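Local coordinates for protein phytase (Citrobacter braakii, PDB 3ZHC) that is a bacterial phytase, a mixed alpha/beta enzyme belonging to branch 2 of the histidine phosphatase superfamily, at residues Q161-A170 / D276-V284; T210-E218 / L228-S236. The protein carries 2 engineered substitutions. All coordinates share one frame; numbering follows the deposited sequence.

Interaction 1 (Q161-A170 / D276-V284). Engineered in segment 161-170: Cys163 (natural residue Lys). Unlike the reference sequence in segment 161-170: Gln161 (reference Lys).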
# COMPACT_ATOMS: atom_id res chain seq x y z
N GLN B 161 -27.66 -2.15 10.32
CA GLN B 161 -26.71 -1.02 10.30
C GLN B 161 -25.25 -1.50 10.12
O GLN B 161 -24.51 -0.99 9.28
CB GLN B 161 -26.86 -0.19 11.57
CG GLN B 161 -25.92 1.02 11.74
CD GLN B 161 -26.33 1.90 12.92
OE1 GLN B 161 -27.37 2.58 12.87
NE2 GLN B 161 -25.52 1.91 13.97
N VAL B 162 -24.87 -2.50 10.91
CA VAL B 162 -23.51 -3.09 10.87
C VAL B 162 -23.20 -3.79 9.53
O VAL B 162 -22.15 -3.52 8.93
CB VAL B 162 -23.27 -4.02 12.09
CG1 VAL B 162 -22.02 -4.82 11.95
CG2 VAL B 162 -23.23 -3.18 13.39
N CYS B 163 -24.11 -4.68 9.06
CA CYS B 163 -23.91 -5.39 7.74
C CYS B 163 -23.80 -4.42 6.61
O CYS B 163 -22.87 -4.49 5.82
CB CYS B 163 -25.01 -6.46 7.42
SG CYS B 163 -24.47 -8.24 7.49
N ASN B 164 -24.77 -3.49 6.54
CA ASN B 164 -24.77 -2.46 5.50
C ASN B 164 -23.52 -1.57 5.54
O ASN B 164 -23.00 -1.22 4.50
CB ASN B 164 -26.04 -1.62 5.57
CG ASN B 164 -27.27 -2.38 5.10
OD1 ASN B 164 -27.28 -2.96 4.02
ND2 ASN B 164 -28.31 -2.36 5.89
N ALA B 165 -23.05 -1.22 6.74
CA ALA B 165 -21.84 -0.41 6.92
C ALA B 165 -20.60 -1.14 6.37
O ALA B 165 -19.77 -0.54 5.67
CB ALA B 165 -21.64 -0.04 8.38
N ILE B 166 -20.48 -2.43 6.69
CA ILE B 166 -19.39 -3.27 6.16
C ILE B 166 -19.57 -3.41 4.64
O ILE B 166 -18.60 -3.34 3.90
CB ILE B 166 -19.35 -4.66 6.80
CG1 ILE B 166 -19.13 -4.58 8.31
CG2 ILE B 166 -18.21 -5.54 6.16
CD1 ILE B 166 -19.60 -5.81 9.03
N LEU B 167 -20.82 -3.62 4.20
CA LEU B 167 -21.13 -3.77 2.76
C LEU B 167 -20.66 -2.55 1.95
O LEU B 167 -20.02 -2.71 0.91
CB LEU B 167 -22.64 -3.99 2.52
CG LEU B 167 -23.08 -4.99 1.43
CD1 LEU B 167 -24.48 -4.60 0.88
CD2 LEU B 167 -22.09 -5.12 0.30
N GLU B 168 -20.98 -1.33 2.45
CA GLU B 168 -20.58 -0.06 1.76
C GLU B 168 -19.08 0.18 1.80
O GLU B 168 -18.54 0.86 0.91
CB GLU B 168 -21.37 1.16 2.30
CG GLU B 168 -22.92 1.10 2.01
CD GLU B 168 -23.25 0.91 0.51
OE1 GLU B 168 -22.65 1.61 -0.33
OE2 GLU B 168 -24.12 0.05 0.18
N ARG B 169 -18.39 -0.35 2.82
CA ARG B 169 -16.91 -0.31 2.83
C ARG B 169 -16.33 -1.24 1.76
O ARG B 169 -15.22 -1.01 1.29
CB ARG B 169 -16.34 -0.66 4.19
CG ARG B 169 -16.48 0.45 5.21
CD ARG B 169 -15.57 0.23 6.32
NE ARG B 169 -14.18 0.52 5.91
CZ ARG B 169 -13.07 -0.04 6.44
NH1 ARG B 169 -13.14 -0.96 7.42
NH2 ARG B 169 -11.89 0.33 5.97
N ALA B 170 -17.09 -2.28 1.40
CA ALA B 170 -16.73 -3.20 0.32
C ALA B 170 -17.22 -2.71 -1.09
O ALA B 170 -17.12 -3.46 -2.07
CB ALA B 170 -17.28 -4.59 0.61
N ASP B 276 -10.07 -5.94 7.90
CA ASP B 276 -10.48 -4.57 7.68
C ASP B 276 -12.03 -4.48 7.69
O ASP B 276 -12.61 -3.67 8.43
CB ASP B 276 -9.92 -4.06 6.37
CG ASP B 276 -10.08 -2.55 6.20
OD1 ASP B 276 -10.39 -1.83 7.18
OD2 ASP B 276 -9.89 -2.09 5.06
N LEU B 277 -12.68 -5.32 6.88
CA LEU B 277 -14.14 -5.37 6.82
C LEU B 277 -14.78 -5.81 8.14
O LEU B 277 -15.66 -5.13 8.66
CB LEU B 277 -14.60 -6.33 5.70
CG LEU B 277 -14.34 -5.92 4.26
CD1 LEU B 277 -14.90 -6.97 3.33
CD2 LEU B 277 -14.95 -4.51 3.94
N LEU B 278 -14.35 -6.94 8.68
CA LEU B 278 -15.03 -7.53 9.87
C LEU B 278 -14.63 -6.95 11.23
O LEU B 278 -15.43 -7.06 12.17
CB LEU B 278 -14.84 -9.07 9.89
CG LEU B 278 -15.43 -9.86 8.70
CD1 LEU B 278 -15.20 -11.37 8.91
CD2 LEU B 278 -16.94 -9.57 8.45
N GLN B 279 -13.44 -6.35 11.34
CA GLN B 279 -12.94 -5.83 12.64
C GLN B 279 -12.60 -4.34 12.71
O GLN B 279 -12.62 -3.77 13.81
CB GLN B 279 -11.72 -6.65 13.07
CG GLN B 279 -11.97 -8.19 13.17
CD GLN B 279 -12.91 -8.60 14.31
OE1 GLN B 279 -13.30 -7.78 15.17
NE2 GLN B 279 -13.29 -9.89 14.32
N ARG B 280 -12.27 -3.71 11.56
CA ARG B 280 -11.94 -2.26 11.56
C ARG B 280 -13.13 -1.32 11.18
O ARG B 280 -13.09 -0.13 11.47
CB ARG B 280 -10.75 -1.96 10.66
CG ARG B 280 -9.49 -2.81 10.94
CD ARG B 280 -8.16 -2.08 10.54
NE ARG B 280 -8.37 -1.20 9.40
CZ ARG B 280 -8.36 0.15 9.40
NH1 ARG B 280 -8.09 0.88 10.51
NH2 ARG B 280 -8.60 0.78 8.26
N THR B 281 -14.17 -1.87 10.54
CA THR B 281 -15.38 -1.12 10.20
C THR B 281 -15.90 -0.48 11.49
O THR B 281 -16.30 -1.21 12.39
CB THR B 281 -16.44 -2.02 9.55
OG1 THR B 281 -15.91 -2.57 8.35
CG2 THR B 281 -17.76 -1.23 9.24
N PRO B 282 -15.89 0.89 11.59
CA PRO B 282 -16.24 1.61 12.85
C PRO B 282 -17.45 1.09 13.59
O PRO B 282 -17.41 1.00 14.80
CB PRO B 282 -16.48 3.04 12.36
CG PRO B 282 -15.54 3.19 11.24
CD PRO B 282 -15.55 1.86 10.52
N GLU B 283 -18.52 0.75 12.87
CA GLU B 283 -19.76 0.26 13.49
C GLU B 283 -19.55 -1.03 14.29
O GLU B 283 -20.29 -1.28 15.24
CB GLU B 283 -20.89 0.08 12.46
CG GLU B 283 -21.52 1.40 11.97
CD GLU B 283 -20.71 2.16 10.92
OE1 GLU B 283 -19.61 1.71 10.51
OE2 GLU B 283 -21.18 3.22 10.52
N VAL B 284 -18.54 -1.84 13.90
CA VAL B 284 -18.11 -3.03 14.65
C VAL B 284 -16.99 -2.67 15.67
O VAL B 284 -17.12 -2.99 16.85
CB VAL B 284 -17.65 -4.16 13.71
CG1 VAL B 284 -16.93 -5.30 14.49
CG2 VAL B 284 -18.84 -4.71 12.95
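Arg169 and Asp276 carry the polar half of this contact. The guanidinium takes the carboxylate end-on, but both NH1 and NH2 go to the same oxygen, Asp276 OD1, each at 2.9 Å. The two planes stand 74° apart, so OD1 is approached from one face of the carboxylate while lying near the plane and edge of the guanidinium. A bend at chi3 (73°) turns the arginine chain across toward the aspartate. NH1 also makes a weak bond to Thr281 OG1, which in turn donates to Leu277 O at 2.6 Å and ties the threonine back to the preceding turn. Arg280 shares Asp276 OD1 through weak bonds, its NE 3.1 Å away, while its NH1 is bonded to Ser332 OG. Asp276 OD1 thus lies between the two guanidinium groups, linking them in a salt-bridge network.

The backbone frame is helix 159-169 packed against the break between helices 260-280 and 282-301. A wider pi-type turn spans 276-280, and Thr281 stands at the N-cap position of helix 282-301. The axes of 161-169 and 276-280 approach to 9.5 Å, their N-to-C directions 136° apart. In the histidine phosphatase fold this joins two parts of the helical region beside the central sheet.

Apolar contacts make up the rest of the interface. Ile166 CG1 rests on Thr281 CG2, and Ile166 CG2, anti to the backbone N, reaches Leu277 CB at 3.7 Å. Leu277 CD2 lies near Ala170 CB. Farther along, Val162 CG1 meets Val284 CG2 at 3.3 Å, closer than usual for two methyl carbons, and both valines also pack on Val226. Glu283, folded back at chi2, lays its carboxylate over Ala165 CB, with OE1 at 3.4 Å. Facing away from all this, the engineered Cys163 forms a disulfide with Cys221.

Interaction 2 (T210-E218 / L228-S236). With FMT (formic acid), chain N.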
# COMPACT_ATOMS: atom_id res chain seq x y z
N THR B 210 -11.78 -20.86 -10.17
CA THR B 210 -11.37 -19.87 -9.14
C THR B 210 -12.07 -20.07 -7.79
O THR B 210 -13.15 -20.66 -7.72
CB THR B 210 -11.60 -18.41 -9.62
OG1 THR B 210 -12.99 -18.18 -9.81
CG2 THR B 210 -10.85 -18.13 -10.93
N LEU B 211 -11.42 -19.60 -6.73
CA LEU B 211 -11.95 -19.74 -5.35
C LEU B 211 -13.23 -18.94 -5.11
O LEU B 211 -14.17 -19.48 -4.53
CB LEU B 211 -10.89 -19.36 -4.27
CG LEU B 211 -10.09 -20.53 -3.70
CD1 LEU B 211 -8.86 -20.05 -2.93
CD2 LEU B 211 -10.99 -21.38 -2.82
N PRO B 212 -13.27 -17.66 -5.55
CA PRO B 212 -14.50 -16.88 -5.35
C PRO B 212 -15.73 -17.47 -6.10
O PRO B 212 -16.82 -17.42 -5.57
CB PRO B 212 -14.13 -15.48 -5.88
CG PRO B 212 -12.66 -15.45 -5.87
CD PRO B 212 -12.23 -16.83 -6.19
N GLU B 213 -15.52 -18.02 -7.29
CA GLU B 213 -16.60 -18.64 -8.08
C GLU B 213 -17.02 -19.98 -7.44
O GLU B 213 -18.20 -20.29 -7.40
CB GLU B 213 -16.17 -18.82 -9.56
CG GLU B 213 -17.36 -19.07 -10.57
CD GLU B 213 -18.21 -17.79 -10.92
OE1 GLU B 213 -17.81 -16.65 -10.57
OE2 GLU B 213 -19.30 -17.96 -11.55
N ALA B 214 -16.04 -20.75 -6.95
CA ALA B 214 -16.31 -22.03 -6.26
C ALA B 214 -16.96 -21.82 -4.89
O ALA B 214 -17.83 -22.59 -4.51
CB ALA B 214 -15.02 -22.83 -6.09
N LEU B 215 -16.52 -20.78 -4.16
CA LEU B 215 -17.04 -20.43 -2.82
C LEU B 215 -17.44 -18.94 -2.76
O LEU B 215 -16.69 -18.11 -2.24
CB LEU B 215 -16.00 -20.75 -1.76
CG LEU B 215 -15.65 -22.23 -1.55
CD1 LEU B 215 -14.32 -22.38 -0.80
CD2 LEU B 215 -16.76 -22.94 -0.81
N PRO B 216 -18.64 -18.59 -3.32
CA PRO B 216 -19.09 -17.17 -3.27
C PRO B 216 -19.29 -16.67 -1.83
O PRO B 216 -19.77 -17.40 -0.98
CB PRO B 216 -20.41 -17.19 -4.06
CG PRO B 216 -20.83 -18.61 -4.08
CD PRO B 216 -19.60 -19.44 -4.05
N SER B 217 -18.89 -15.42 -1.60
CA SER B 217 -18.91 -14.83 -0.26
C SER B 217 -20.04 -13.84 -0.09
O SER B 217 -20.34 -13.06 -0.98
CB SER B 217 -17.58 -14.13 0.02
OG SER B 217 -16.49 -15.04 -0.05
N GLU B 218 -20.66 -13.89 1.08
CA GLU B 218 -21.73 -12.99 1.42
C GLU B 218 -21.70 -12.74 2.94
O GLU B 218 -21.44 -13.66 3.72
CB GLU B 218 -23.06 -13.59 0.98
CG GLU B 218 -24.19 -12.59 0.98
CD GLU B 218 -25.49 -13.15 0.42
OE1 GLU B 218 -25.47 -13.67 -0.73
OE2 GLU B 218 -26.53 -13.08 1.14
N LEU B 228 -17.89 -13.08 7.07
CA LEU B 228 -17.96 -13.08 5.61
C LEU B 228 -17.51 -14.46 5.11
O LEU B 228 -16.36 -14.62 4.62
CB LEU B 228 -17.11 -11.94 5.05
CG LEU B 228 -17.07 -11.73 3.54
CD1 LEU B 228 -18.48 -11.61 2.94
CD2 LEU B 228 -16.22 -10.51 3.23
N PRO B 229 -18.40 -15.47 5.23
CA PRO B 229 -18.03 -16.83 4.82
C PRO B 229 -18.00 -17.00 3.31
O PRO B 229 -18.76 -16.35 2.61
CB PRO B 229 -19.15 -17.69 5.42
CG PRO B 229 -19.97 -16.78 6.26
CD PRO B 229 -19.79 -15.45 5.72
N GLY B 230 -17.13 -17.89 2.84
CA GLY B 230 -16.90 -18.14 1.40
C GLY B 230 -15.42 -18.07 1.14
O GLY B 230 -14.61 -18.24 2.06
N ALA B 231 -15.05 -17.80 -0.10
CA ALA B 231 -13.62 -17.68 -0.47
C ALA B 231 -12.90 -16.62 0.37
O ALA B 231 -11.72 -16.77 0.65
CB ALA B 231 -13.47 -17.39 -1.93
N TRP B 232 -13.61 -15.56 0.77
CA TRP B 232 -13.03 -14.51 1.65
C TRP B 232 -12.56 -15.02 3.05
O TRP B 232 -11.39 -14.85 3.40
CB TRP B 232 -13.98 -13.28 1.76
CG TRP B 232 -13.75 -12.36 0.65
CD1 TRP B 232 -14.52 -12.18 -0.45
CD2 TRP B 232 -12.65 -11.47 0.52
NE1 TRP B 232 -13.96 -11.23 -1.27
CE2 TRP B 232 -12.81 -10.78 -0.69
CE3 TRP B 232 -11.53 -11.20 1.32
CZ2 TRP B 232 -11.89 -9.81 -1.13
CZ3 TRP B 232 -10.62 -10.24 0.87
CH2 TRP B 232 -10.80 -9.56 -0.33
N SER B 233 -13.46 -15.63 3.82
CA SER B 233 -13.07 -16.20 5.15
C SER B 233 -11.99 -17.28 5.02
O SER B 233 -11.02 -17.28 5.77
CB SER B 233 -14.28 -16.76 5.90
OG SER B 233 -13.87 -17.48 7.07
N LEU B 234 -12.17 -18.20 4.07
CA LEU B 234 -11.21 -19.28 3.83
C LEU B 234 -9.82 -18.71 3.54
O LEU B 234 -8.84 -19.08 4.20
CB LEU B 234 -11.66 -20.20 2.67
CG LEU B 234 -10.76 -21.42 2.31
CD1 LEU B 234 -10.59 -22.33 3.50
CD2 LEU B 234 -11.30 -22.19 1.07
N SER B 235 -9.74 -17.81 2.56
CA SER B 235 -8.47 -17.17 2.16
C SER B 235 -7.78 -16.44 3.31
O SER B 235 -6.56 -16.49 3.41
CB SER B 235 -8.71 -16.21 1.03
OG SER B 235 -9.18 -16.94 -0.11
N SER B 236 -8.58 -15.79 4.17
CA SER B 236 -8.07 -15.12 5.37
C SER B 236 -7.40 -16.13 6.29
O SER B 236 -6.31 -15.88 6.83
CB SER B 236 -9.21 -14.39 6.10
OG SER B 236 -8.72 -13.63 7.19
C FMT N . -17.84 -12.89 -4.19
O1 FMT N . -16.72 -13.36 -4.04
O2 FMT N . -18.84 -13.58 -4.11
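Leu228 puts CD1 against the backbone of Glu218, 3.4 Å from Glu218 C; CG anti to the backbone N (chi1 -178°) sends the branch that way. Pro229 O receives a weak bond from Glu218 N and a CA-H...O contact from Ser217 CA. Gly230 and Ser217 form the closest CA pair, at 4.2 Å. Ala231 N donates to Leu215 O at 2.7 Å, and Ala231 CB touches the carbonyl oxygens of Leu215 and Leu211. Trp232 N points almost straight (172°) at Ser217 OG, 3.0 Å away, while Ser217 CB lies in plane at the indole edge. The indole NE1 is bound to Thr178, whose hydroxyl also holds a formic acid molecule; the formic acid O2 accepts from Ser217 N at 3.1 Å. Leu234 CD2 packs on Leu215 CD1 at 3.6 Å, and the Leu234 side chain crosses that of Leu211 at about a right angle. Ser235 turns its OG back to Ala231 O, which its N reaches from the other face. This is a beta hairpin, strands 220-222 and 225-227, whose flanks stay side by side, weakly bonded at Glu218 and Pro229, until the second enters helix 231-247, its first N-H groups bonded to the opposite flank.

In the fold
Interaction 2 is nested inside interaction 1 along the chain: 161-170 comes first, then 210-218 and 228-236, then 276-284. Their centres lie about 17 Å apart, on the same side of the chain's centre, and both belong to the histidine phosphatase fold. They touch where Leu228 packs against Leu277 and Leu278. The hairpin 220-222/225-227, which joins the segments of interaction 2, also reaches interaction 1, through Val226 and, in this engineered variant, the Cys163-Cys221 disulfide. Helix 231-247, begun in interaction 2, is followed by helix 260-280, which leads into interaction 1. The packing of Val226 thus ties this hairpin into the helical part of the fold, with Arg280 reaching helix 325-335.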